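PDB 3H6E: carbohydrate kinase, FGGY from Novosphingobium aromaticivorans, which probably phosphorylates a carbohydrate whose identity is not established. Local coordinates for residues Y64-G78 and T219-D233. Numbering follows the deposited sequence.
Sequences YADHPVTTIVPVGHG and TGLSPDVQVLAGLHD
I72 reaches across to V225, its CG1 lying 3.6 Å from V225 CG1, near the start of the parallel pairing. Beside it, the CD2 methyl of L221 fits into the notch formed by Y64 O (3.5 Å) and V69 CG2. I72 N donates to Q226 O at 2.8 Å, and I72 O accepts from L228 N. P74, lacking an N-H, wedges its ring against strand 226-232 where the pairing breaks, CD 3.0 Å from L228 O and CG reaching V227 CG1. G230 slips in here: P74 O lies 3.0 Å from G230 CA, and a side chain would strike that oxygen. Pairing resumes one residue out of step when L231 N donates to P74 O (3.2 Å), followed by G76 N to L231 O. V75 CG2 and L231 CD1 run side by side, while V75 CG1, anti to its own N (chi1 176°), abuts D233 OD1 at 3.4 Å. The H232 ring sets its edge against the backbone of H77, CD2 3.4 Å from H77 C; an alanine here would probably leave a gap beside H77. Strand 71-76 is flanked by strands 9-13 and 226-232 in the actin-like ATPase sheet; I433 of helix 430-433 packs over T71 and L228.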
ATOM      1  N   TYR A  64      11.566 -12.096 -23.351  1.00 56.45           N
ATOM      2  CA  TYR A  64      10.612 -11.320 -24.136  1.00 55.59           C
ATOM      3  C   TYR A  64      11.288 -10.516 -25.244  1.00 55.26           C
ATOM      4  O   TYR A  64      10.868  -9.404 -25.553  1.00 57.37           O
ATOM      5  CB  TYR A  64       9.815 -10.373 -23.231  1.00 55.22           C
ATOM      6  CG  TYR A  64       9.254 -11.018 -21.983  1.00 54.41           C
ATOM      7  CD1 TYR A  64       8.128 -11.829 -22.040  1.00 53.78           C
ATOM      8  CD2 TYR A  64       9.844 -10.804 -20.743  1.00 55.63           C
ATOM      9  CE1 TYR A  64       7.609 -12.417 -20.899  1.00 55.28           C
ATOM     10  CE2 TYR A  64       9.333 -11.387 -19.596  1.00 54.87           C
ATOM     11  CZ  TYR A  64       8.217 -12.192 -19.679  1.00 55.88           C
ATOM     12  OH  TYR A  64       7.708 -12.775 -18.540  1.00 53.54           O
ATOM     13  N   ALA A  65      12.331 -11.083 -25.845  1.00 56.67           N
ATOM     14  CA  ALA A  65      13.083 -10.379 -26.881  1.00 56.21           C
ATOM     15  C   ALA A  65      12.389 -10.411 -28.243  1.00 56.96           C
ATOM     16  O   ALA A  65      12.668  -9.577 -29.105  1.00 56.43           O
ATOM     17  CB  ALA A  65      14.495 -10.939 -26.990  1.00 54.90           C
ATOM     18  N   ASP A  66      11.491 -11.372 -28.435  1.00 57.14           N
ATOM     19  CA  ASP A  66      10.772 -11.501 -29.699  1.00 55.99           C
ATOM     20  C   ASP A  66       9.592 -10.542 -29.780  1.00 56.43           C
ATOM     21  O   ASP A  66       8.951 -10.421 -30.824  1.00 59.55           O
ATOM     22  CB  ASP A  66      10.274 -12.937 -29.893  1.00 58.99           C
ATOM     23  CG  ASP A  66      11.341 -13.858 -30.450  1.00 61.49           C
ATOM     24  OD1 ASP A  66      12.545 -13.579 -30.247  1.00 60.04           O
ATOM     25  OD2 ASP A  66      10.972 -14.865 -31.093  1.00 62.78           O
ATOM     26  N   HIS A  67       9.309  -9.858 -28.677  1.00 55.10           N
ATOM     27  CA  HIS A  67       8.127  -9.008 -28.594  1.00 52.50           C
ATOM     28  C   HIS A  67       8.416  -7.536 -28.894  1.00 51.54           C
ATOM     29  O   HIS A  67       9.517  -7.048 -28.639  1.00 49.91           O
ATOM     30  CB  HIS A  67       7.478  -9.152 -27.219  1.00 54.77           C
ATOM     31  CG  HIS A  67       7.085 -10.556 -26.884  1.00 52.88           C
ATOM     32  ND1 HIS A  67       7.991 -11.500 -26.449  1.00 53.00           N
ATOM     33  CD2 HIS A  67       5.882 -11.177 -26.920  1.00 51.13           C
ATOM     34  CE1 HIS A  67       7.363 -12.641 -26.230  1.00 52.66           C
ATOM     35  NE2 HIS A  67       6.084 -12.472 -26.507  1.00 52.20           N
ATOM     36  N   PRO A  68       7.411  -6.829 -29.440  1.00 50.86           N
ATOM     37  CA  PRO A  68       7.469  -5.406 -29.793  1.00 50.76           C
ATOM     38  C   PRO A  68       7.430  -4.509 -28.561  1.00 51.18           C
ATOM     39  O   PRO A  68       6.489  -3.727 -28.407  1.00 47.88           O
ATOM     40  CB  PRO A  68       6.184  -5.193 -30.610  1.00 48.73           C
ATOM     41  CG  PRO A  68       5.684  -6.562 -30.943  1.00 50.63           C
ATOM     42  CD  PRO A  68       6.122  -7.428 -29.819  1.00 51.15           C
ATOM     43  N   VAL A  69       8.436  -4.621 -27.699  1.00 47.99           N
ATOM     44  CA  VAL A  69       8.455  -3.868 -26.449  1.00 46.55           C
ATOM     45  C   VAL A  69       8.904  -2.419 -26.650  1.00 46.41           C
ATOM     46  O   VAL A  69       9.987  -2.151 -27.175  1.00 45.25           O
ATOM     47  CB  VAL A  69       9.335  -4.554 -25.386  1.00 45.11           C
ATOM     48  CG1 VAL A  69       9.263  -3.795 -24.066  1.00 41.03           C
ATOM     49  CG2 VAL A  69       8.899  -6.001 -25.203  1.00 45.14           C
ATOM     50  N   THR A  70       8.054  -1.490 -26.225  1.00 42.20           N
ATOM     51  CA  THR A  70       8.311  -0.070 -26.420  1.00 42.83           C
ATOM     52  C   THR A  70       8.373   0.701 -25.105  1.00 41.71           C
ATOM     53  O   THR A  70       8.713   1.885 -25.091  1.00 42.61           O
ATOM     54  CB  THR A  70       7.242   0.571 -27.327  1.00 43.24           C
ATOM     55  OG1 THR A  70       5.946   0.409 -26.735  1.00 39.92           O
ATOM     56  CG2 THR A  70       7.250  -0.084 -28.699  1.00 44.96           C
ATOM     57  N   THR A  71       8.045   0.032 -24.004  1.00 42.25           N
ATOM     58  CA  THR A  71       8.045   0.679 -22.696  1.00 38.03           C
ATOM     59  C   THR A  71       8.199  -0.316 -21.549  1.00 39.10           C
ATOM     60  O   THR A  71       7.602  -1.394 -21.559  1.00 38.43           O
ATOM     61  CB  THR A  71       6.751   1.494 -22.464  1.00 39.23           C
ATOM     62  OG1 THR A  71       6.655   2.543 -23.434  1.00 42.93           O
ATOM     63  CG2 THR A  71       6.749   2.106 -21.075  1.00 35.63           C
ATOM     64  N   ILE A  72       9.013   0.058 -20.567  1.00 38.55           N
ATOM     65  CA  ILE A  72       9.078  -0.650 -19.295  1.00 38.74           C
ATOM     66  C   ILE A  72       8.732   0.323 -18.171  1.00 37.05           C
ATOM     67  O   ILE A  72       9.194   1.465 -18.166  1.00 35.21           O
ATOM     68  CB  ILE A  72      10.478  -1.215 -19.017  1.00 37.90           C
ATOM     69  CG1 ILE A  72      10.940  -2.112 -20.160  1.00 37.96           C
ATOM     70  CG2 ILE A  72      10.492  -1.984 -17.703  1.00 37.00           C
ATOM     71  CD1 ILE A  72      12.361  -2.609 -19.979  1.00 40.82           C
ATOM     72  N   VAL A  73       7.915  -0.124 -17.225  1.00 37.07           N
ATOM     73  CA  VAL A  73       7.591   0.692 -16.061  1.00 34.19           C
ATOM     74  C   VAL A  73       7.834  -0.068 -14.757  1.00 34.91           C
ATOM     75  O   VAL A  73       7.280  -1.144 -14.547  1.00 35.56           O
ATOM     76  CB  VAL A  73       6.154   1.241 -16.122  1.00 34.71           C
ATOM     77  CG1 VAL A  73       5.235   0.265 -16.834  1.00 34.82           C
ATOM     78  CG2 VAL A  73       5.649   1.581 -14.720  1.00 34.48           C
ATOM     79  N   PRO A  74       8.681   0.498 -13.884  1.00 34.31           N
ATOM     80  CA  PRO A  74       9.142  -0.103 -12.627  1.00 33.19           C
ATOM     81  C   PRO A  74       8.169   0.124 -11.481  1.00 31.67           C
ATOM     82  O   PRO A  74       7.536   1.175 -11.410  1.00 31.00           O
ATOM     83  CB  PRO A  74      10.452   0.647 -12.337  1.00 30.76           C
ATOM     84  CG  PRO A  74      10.686   1.560 -13.528  1.00 32.36           C
ATOM     85  CD  PRO A  74       9.350   1.780 -14.143  1.00 31.08           C
ATOM     86  N   VAL A  75       8.061  -0.860 -10.593  1.00 33.24           N
ATOM     87  CA  VAL A  75       7.209  -0.767  -9.414  1.00 30.98           C
ATOM     88  C   VAL A  75       7.955  -1.326  -8.207  1.00 31.40           C
ATOM     89  O   VAL A  75       8.520  -2.418  -8.270  1.00 33.71           O
ATOM     90  CB  VAL A  75       5.902  -1.557  -9.594  1.00 32.38           C
ATOM     91  CG1 VAL A  75       5.084  -1.524  -8.312  1.00 31.89           C
ATOM     92  CG2 VAL A  75       5.101  -1.006 -10.759  1.00 32.51           C
ATOM     93  N   GLY A  76       7.957  -0.576  -7.111  1.00 28.30           N
ATOM     94  CA  GLY A  76       8.678  -0.991  -5.923  1.00 28.36           C
ATOM     95  C   GLY A  76       7.891  -0.824  -4.642  1.00 28.28           C
ATOM     96  O   GLY A  76       7.128   0.130  -4.481  1.00 27.29           O
ATOM     97  N   HIS A  77       8.067  -1.766  -3.727  1.00 27.89           N
ATOM     98  CA  HIS A  77       7.509  -1.630  -2.397  1.00 29.96           C
ATOM     99  C   HIS A  77       8.150  -0.414  -1.726  1.00 29.39           C
ATOM    100  O   HIS A  77       9.227   0.038  -2.131  1.00 27.44           O
ATOM    101  CB  HIS A  77       7.770  -2.894  -1.579  1.00 30.50           C
ATOM    102  CG  HIS A  77       9.193  -3.042  -1.137  1.00 31.09           C
ATOM    103  ND1 HIS A  77       9.683  -2.435  -0.001  1.00 29.78           N
ATOM    104  CD2 HIS A  77      10.230  -3.727  -1.674  1.00 32.26           C
ATOM    105  CE1 HIS A  77      10.962  -2.734   0.139  1.00 30.63           C
ATOM    106  NE2 HIS A  77      11.318  -3.517  -0.862  1.00 31.64           N
ATOM    107  N   GLY A  78       7.489   0.114  -0.703  1.00 27.99           N
ATOM    108  CA  GLY A  78       7.986   1.286  -0.003  1.00 26.18           C
ATOM    109  C   GLY A  78       8.966   0.964   1.108  1.00 25.71           C
ATOM    110  O   GLY A  78       9.327  -0.194   1.322  1.00 25.31           O
ATOM    111  N   THR A 219      19.555  -8.570 -23.181  1.00 51.87           N
ATOM    112  CA  THR A 219      18.137  -8.889 -23.064  1.00 52.16           C
ATOM    113  C   THR A 219      17.537  -9.033 -24.453  1.00 52.15           C
ATOM    114  O   THR A 219      16.452  -9.591 -24.621  1.00 52.24           O
ATOM    115  CB  THR A 219      17.360  -7.801 -22.304  1.00 51.35           C
ATOM    116  OG1 THR A 219      17.157  -6.670 -23.160  1.00 50.06           O
ATOM    117  CG2 THR A 219      18.120  -7.372 -21.060  1.00 51.71           C
ATOM    118  N   GLY A 220      18.254  -8.524 -25.449  1.00 50.60           N
ATOM    119  CA  GLY A 220      17.794  -8.584 -26.822  1.00 50.82           C
ATOM    120  C   GLY A 220      16.615  -7.663 -27.059  1.00 51.50           C
ATOM    121  O   GLY A 220      15.890  -7.807 -28.043  1.00 52.77           O
ATOM    122  N   LEU A 221      16.413  -6.721 -26.142  1.00 50.77           N
ATOM    123  CA  LEU A 221      15.379  -5.708 -26.303  1.00 48.23           C
ATOM    124  C   LEU A 221      15.938  -4.524 -27.086  1.00 45.61           C
ATOM    125  O   LEU A 221      17.139  -4.262 -27.056  1.00 45.69           O
ATOM    126  CB  LEU A 221      14.857  -5.244 -24.941  1.00 49.96           C
ATOM    127  CG  LEU A 221      14.036  -6.251 -24.133  1.00 48.99           C
ATOM    128  CD1 LEU A 221      13.784  -5.726 -22.733  1.00 44.81           C
ATOM    129  CD2 LEU A 221      12.720  -6.568 -24.833  1.00 49.80           C
ATOM    130  N   SER A 222      15.063  -3.817 -27.792  1.00 44.57           N
ATOM    131  CA  SER A 222      15.484  -2.688 -28.608  1.00 43.52           C
ATOM    132  C   SER A 222      16.055  -1.573 -27.746  1.00 44.52           C
ATOM    133  O   SER A 222      15.554  -1.310 -26.653  1.00 42.44           O
ATOM    134  CB  SER A 222      14.315  -2.157 -29.435  1.00 44.27           C
ATOM    135  OG  SER A 222      14.652  -0.924 -30.043  1.00 45.45           O
ATOM    136  N   PRO A 223      17.113  -0.912 -28.237  1.00 48.55           N
ATOM    137  CA  PRO A 223      17.712   0.228 -27.533  1.00 44.79           C
ATOM    138  C   PRO A 223      16.712   1.373 -27.416  1.00 44.05           C
ATOM    139  O   PRO A 223      16.929   2.307 -26.648  1.00 44.95           O
ATOM    140  CB  PRO A 223      18.870   0.637 -28.449  1.00 43.97           C
ATOM    141  CG  PRO A 223      19.153  -0.569 -29.280  1.00 45.12           C
ATOM    142  CD  PRO A 223      17.829  -1.227 -29.484  1.00 44.92           C
ATOM    143  N   ASP A 224      15.624   1.287 -28.178  1.00 43.44           N
ATOM    144  CA  ASP A 224      14.594   2.318 -28.190  1.00 43.42           C
ATOM    145  C   ASP A 224      13.606   2.178 -27.035  1.00 44.11           C
ATOM    146  O   ASP A 224      12.801   3.080 -26.789  1.00 40.56           O
ATOM    147  CB  ASP A 224      13.840   2.299 -29.521  1.00 43.02           C
ATOM    148  CG  ASP A 224      14.635   2.929 -30.648  1.00 46.65           C
ATOM    149  OD1 ASP A 224      15.120   4.071 -30.465  1.00 44.03           O
ATOM    150  OD2 ASP A 224      14.770   2.287 -31.715  1.00 45.63           O
ATOM    151  N   VAL A 225      13.660   1.046 -26.338  1.00 41.43           N
ATOM    152  CA  VAL A 225      12.779   0.815 -25.202  1.00 41.97           C
ATOM    153  C   VAL A 225      12.888   1.977 -24.227  1.00 42.51           C
ATOM    154  O   VAL A 225      13.990   2.424 -23.903  1.00 42.15           O
ATOM    155  CB  VAL A 225      13.116  -0.498 -24.467  1.00 42.60           C
ATOM    156  CG1 VAL A 225      12.278  -0.631 -23.200  1.00 40.04           C
ATOM    157  CG2 VAL A 225      12.896  -1.689 -25.379  1.00 43.50           C
ATOM    158  N   GLN A 226      11.741   2.468 -23.768  1.00 39.48           N
ATOM    159  CA  GLN A 226      11.713   3.585 -22.833  1.00 39.08           C
ATOM    160  C   GLN A 226      11.359   3.136 -21.419  1.00 38.86           C
ATOM    161  O   GLN A 226      10.403   2.393 -21.211  1.00 37.60           O
ATOM    162  CB  GLN A 226      10.737   4.664 -23.308  1.00 38.14           C
ATOM    163  CG  GLN A 226      11.103   5.288 -24.649  1.00 41.61           C
ATOM    164  CD  GLN A 226      12.452   5.994 -24.626  1.00 42.00           C
ATOM    165  OE1 GLN A 226      13.091   6.167 -25.664  1.00 43.41           O
ATOM    166  NE2 GLN A 226      12.891   6.399 -23.442  1.00 40.94           N
ATOM    167  N   VAL A 227      12.143   3.587 -20.447  1.00 39.29           N
ATOM    168  CA  VAL A 227      11.866   3.277 -19.053  1.00 35.29           C
ATOM    169  C   VAL A 227      11.160   4.453 -18.389  1.00 35.91           C
ATOM    170  O   VAL A 227      11.542   5.606 -18.583  1.00 35.22           O
ATOM    171  CB  VAL A 227      13.148   2.956 -18.281  1.00 34.79           C
ATOM    172  CG1 VAL A 227      12.807   2.494 -16.878  1.00 35.91           C
ATOM    173  CG2 VAL A 227      13.958   1.897 -19.016  1.00 36.54           C
ATOM    174  N   LEU A 228      10.120   4.156 -17.616  1.00 36.28           N
ATOM    175  CA  LEU A 228       9.393   5.190 -16.890  1.00 33.65           C
ATOM    176  C   LEU A 228       9.907   5.302 -15.462  1.00 31.42           C
ATOM    177  O   LEU A 228      10.558   4.387 -14.961  1.00 28.83           O
ATOM    178  CB  LEU A 228       7.893   4.897 -16.895  1.00 31.80           C
ATOM    179  CG  LEU A 228       7.090   5.524 -18.040  1.00 35.12           C
ATOM    180  CD1 LEU A 228       7.934   5.671 -19.297  1.00 33.28           C
ATOM    181  CD2 LEU A 228       5.817   4.726 -18.314  1.00 33.55           C
ATOM    182  N   ALA A 229       9.623   6.429 -14.817  1.00 30.99           N
ATOM    183  CA  ALA A 229      10.037   6.637 -13.435  1.00 28.31           C
ATOM    184  C   ALA A 229       9.539   5.496 -12.558  1.00 27.05           C
ATOM    185  O   ALA A 229      10.300   4.908 -11.793  1.00 27.43           O
ATOM    186  CB  ALA A 229       9.523   7.968 -12.922  1.00 26.23           C
ATOM    187  N   GLY A 230       8.257   5.176 -12.685  1.00 27.56           N
ATOM    188  CA  GLY A 230       7.663   4.117 -11.894  1.00 27.31           C
ATOM    189  C   GLY A 230       7.068   4.662 -10.613  1.00 26.89           C
ATOM    190  O   GLY A 230       7.006   5.879 -10.418  1.00 26.75           O
ATOM    191  N   LEU A 231       6.641   3.768  -9.729  1.00 24.57           N
ATOM    192  CA  LEU A 231       5.954   4.188  -8.516  1.00 24.13           C
ATOM    193  C   LEU A 231       5.990   3.156  -7.399  1.00 24.99           C
ATOM    194  O   LEU A 231       6.563   2.078  -7.539  1.00 24.99           O
ATOM    195  CB  LEU A 231       4.503   4.556  -8.830  1.00 25.61           C
ATOM    196  CG  LEU A 231       3.728   3.619  -9.761  1.00 26.06           C
ATOM    197  CD1 LEU A 231       3.464   2.272  -9.108  1.00 27.17           C
ATOM    198  CD2 LEU A 231       2.424   4.268 -10.188  1.00 27.24           C
ATOM    199  N   HIS A 232       5.362   3.513  -6.285  1.00 25.68           N
ATOM    200  CA  HIS A 232       5.295   2.646  -5.119  1.00 26.94           C
ATOM    201  C   HIS A 232       4.250   1.546  -5.320  1.00 27.20           C
ATOM    202  O   HIS A 232       3.197   1.784  -5.911  1.00 26.26           O
ATOM    203  CB  HIS A 232       4.970   3.483  -3.877  1.00 25.10           C
ATOM    204  CG  HIS A 232       4.793   2.676  -2.631  1.00 26.51           C
ATOM    205  ND1 HIS A 232       3.684   2.786  -1.822  1.00 26.46           N
ATOM    206  CD2 HIS A 232       5.582   1.735  -2.060  1.00 27.51           C
ATOM    207  CE1 HIS A 232       3.799   1.953  -0.804  1.00 26.21           C
ATOM    208  NE2 HIS A 232       4.942   1.303  -0.924  1.00 27.36           N
ATOM    209  N   ASP A 233       4.560   0.343  -4.839  1.00 28.40           N
ATOM    210  CA  ASP A 233       3.614  -0.773  -4.841  1.00 28.40           C
ATOM    211  C   ASP A 233       2.182  -0.299  -4.687  1.00 27.47           C
ATOM    212  O   ASP A 233       1.364  -0.469  -5.584  1.00 29.88           O
ATOM    213  CB  ASP A 233       3.922  -1.752  -3.701  1.00 26.90           C
ATOM    214  CG  ASP A 233       4.580  -3.021  -4.186  1.00 33.42           C
ATOM    215  OD1 ASP A 233       4.730  -3.172  -5.416  1.00 37.94           O
ATOM    216  OD2 ASP A 233       4.946  -3.871  -3.346  1.00 34.49           O
TER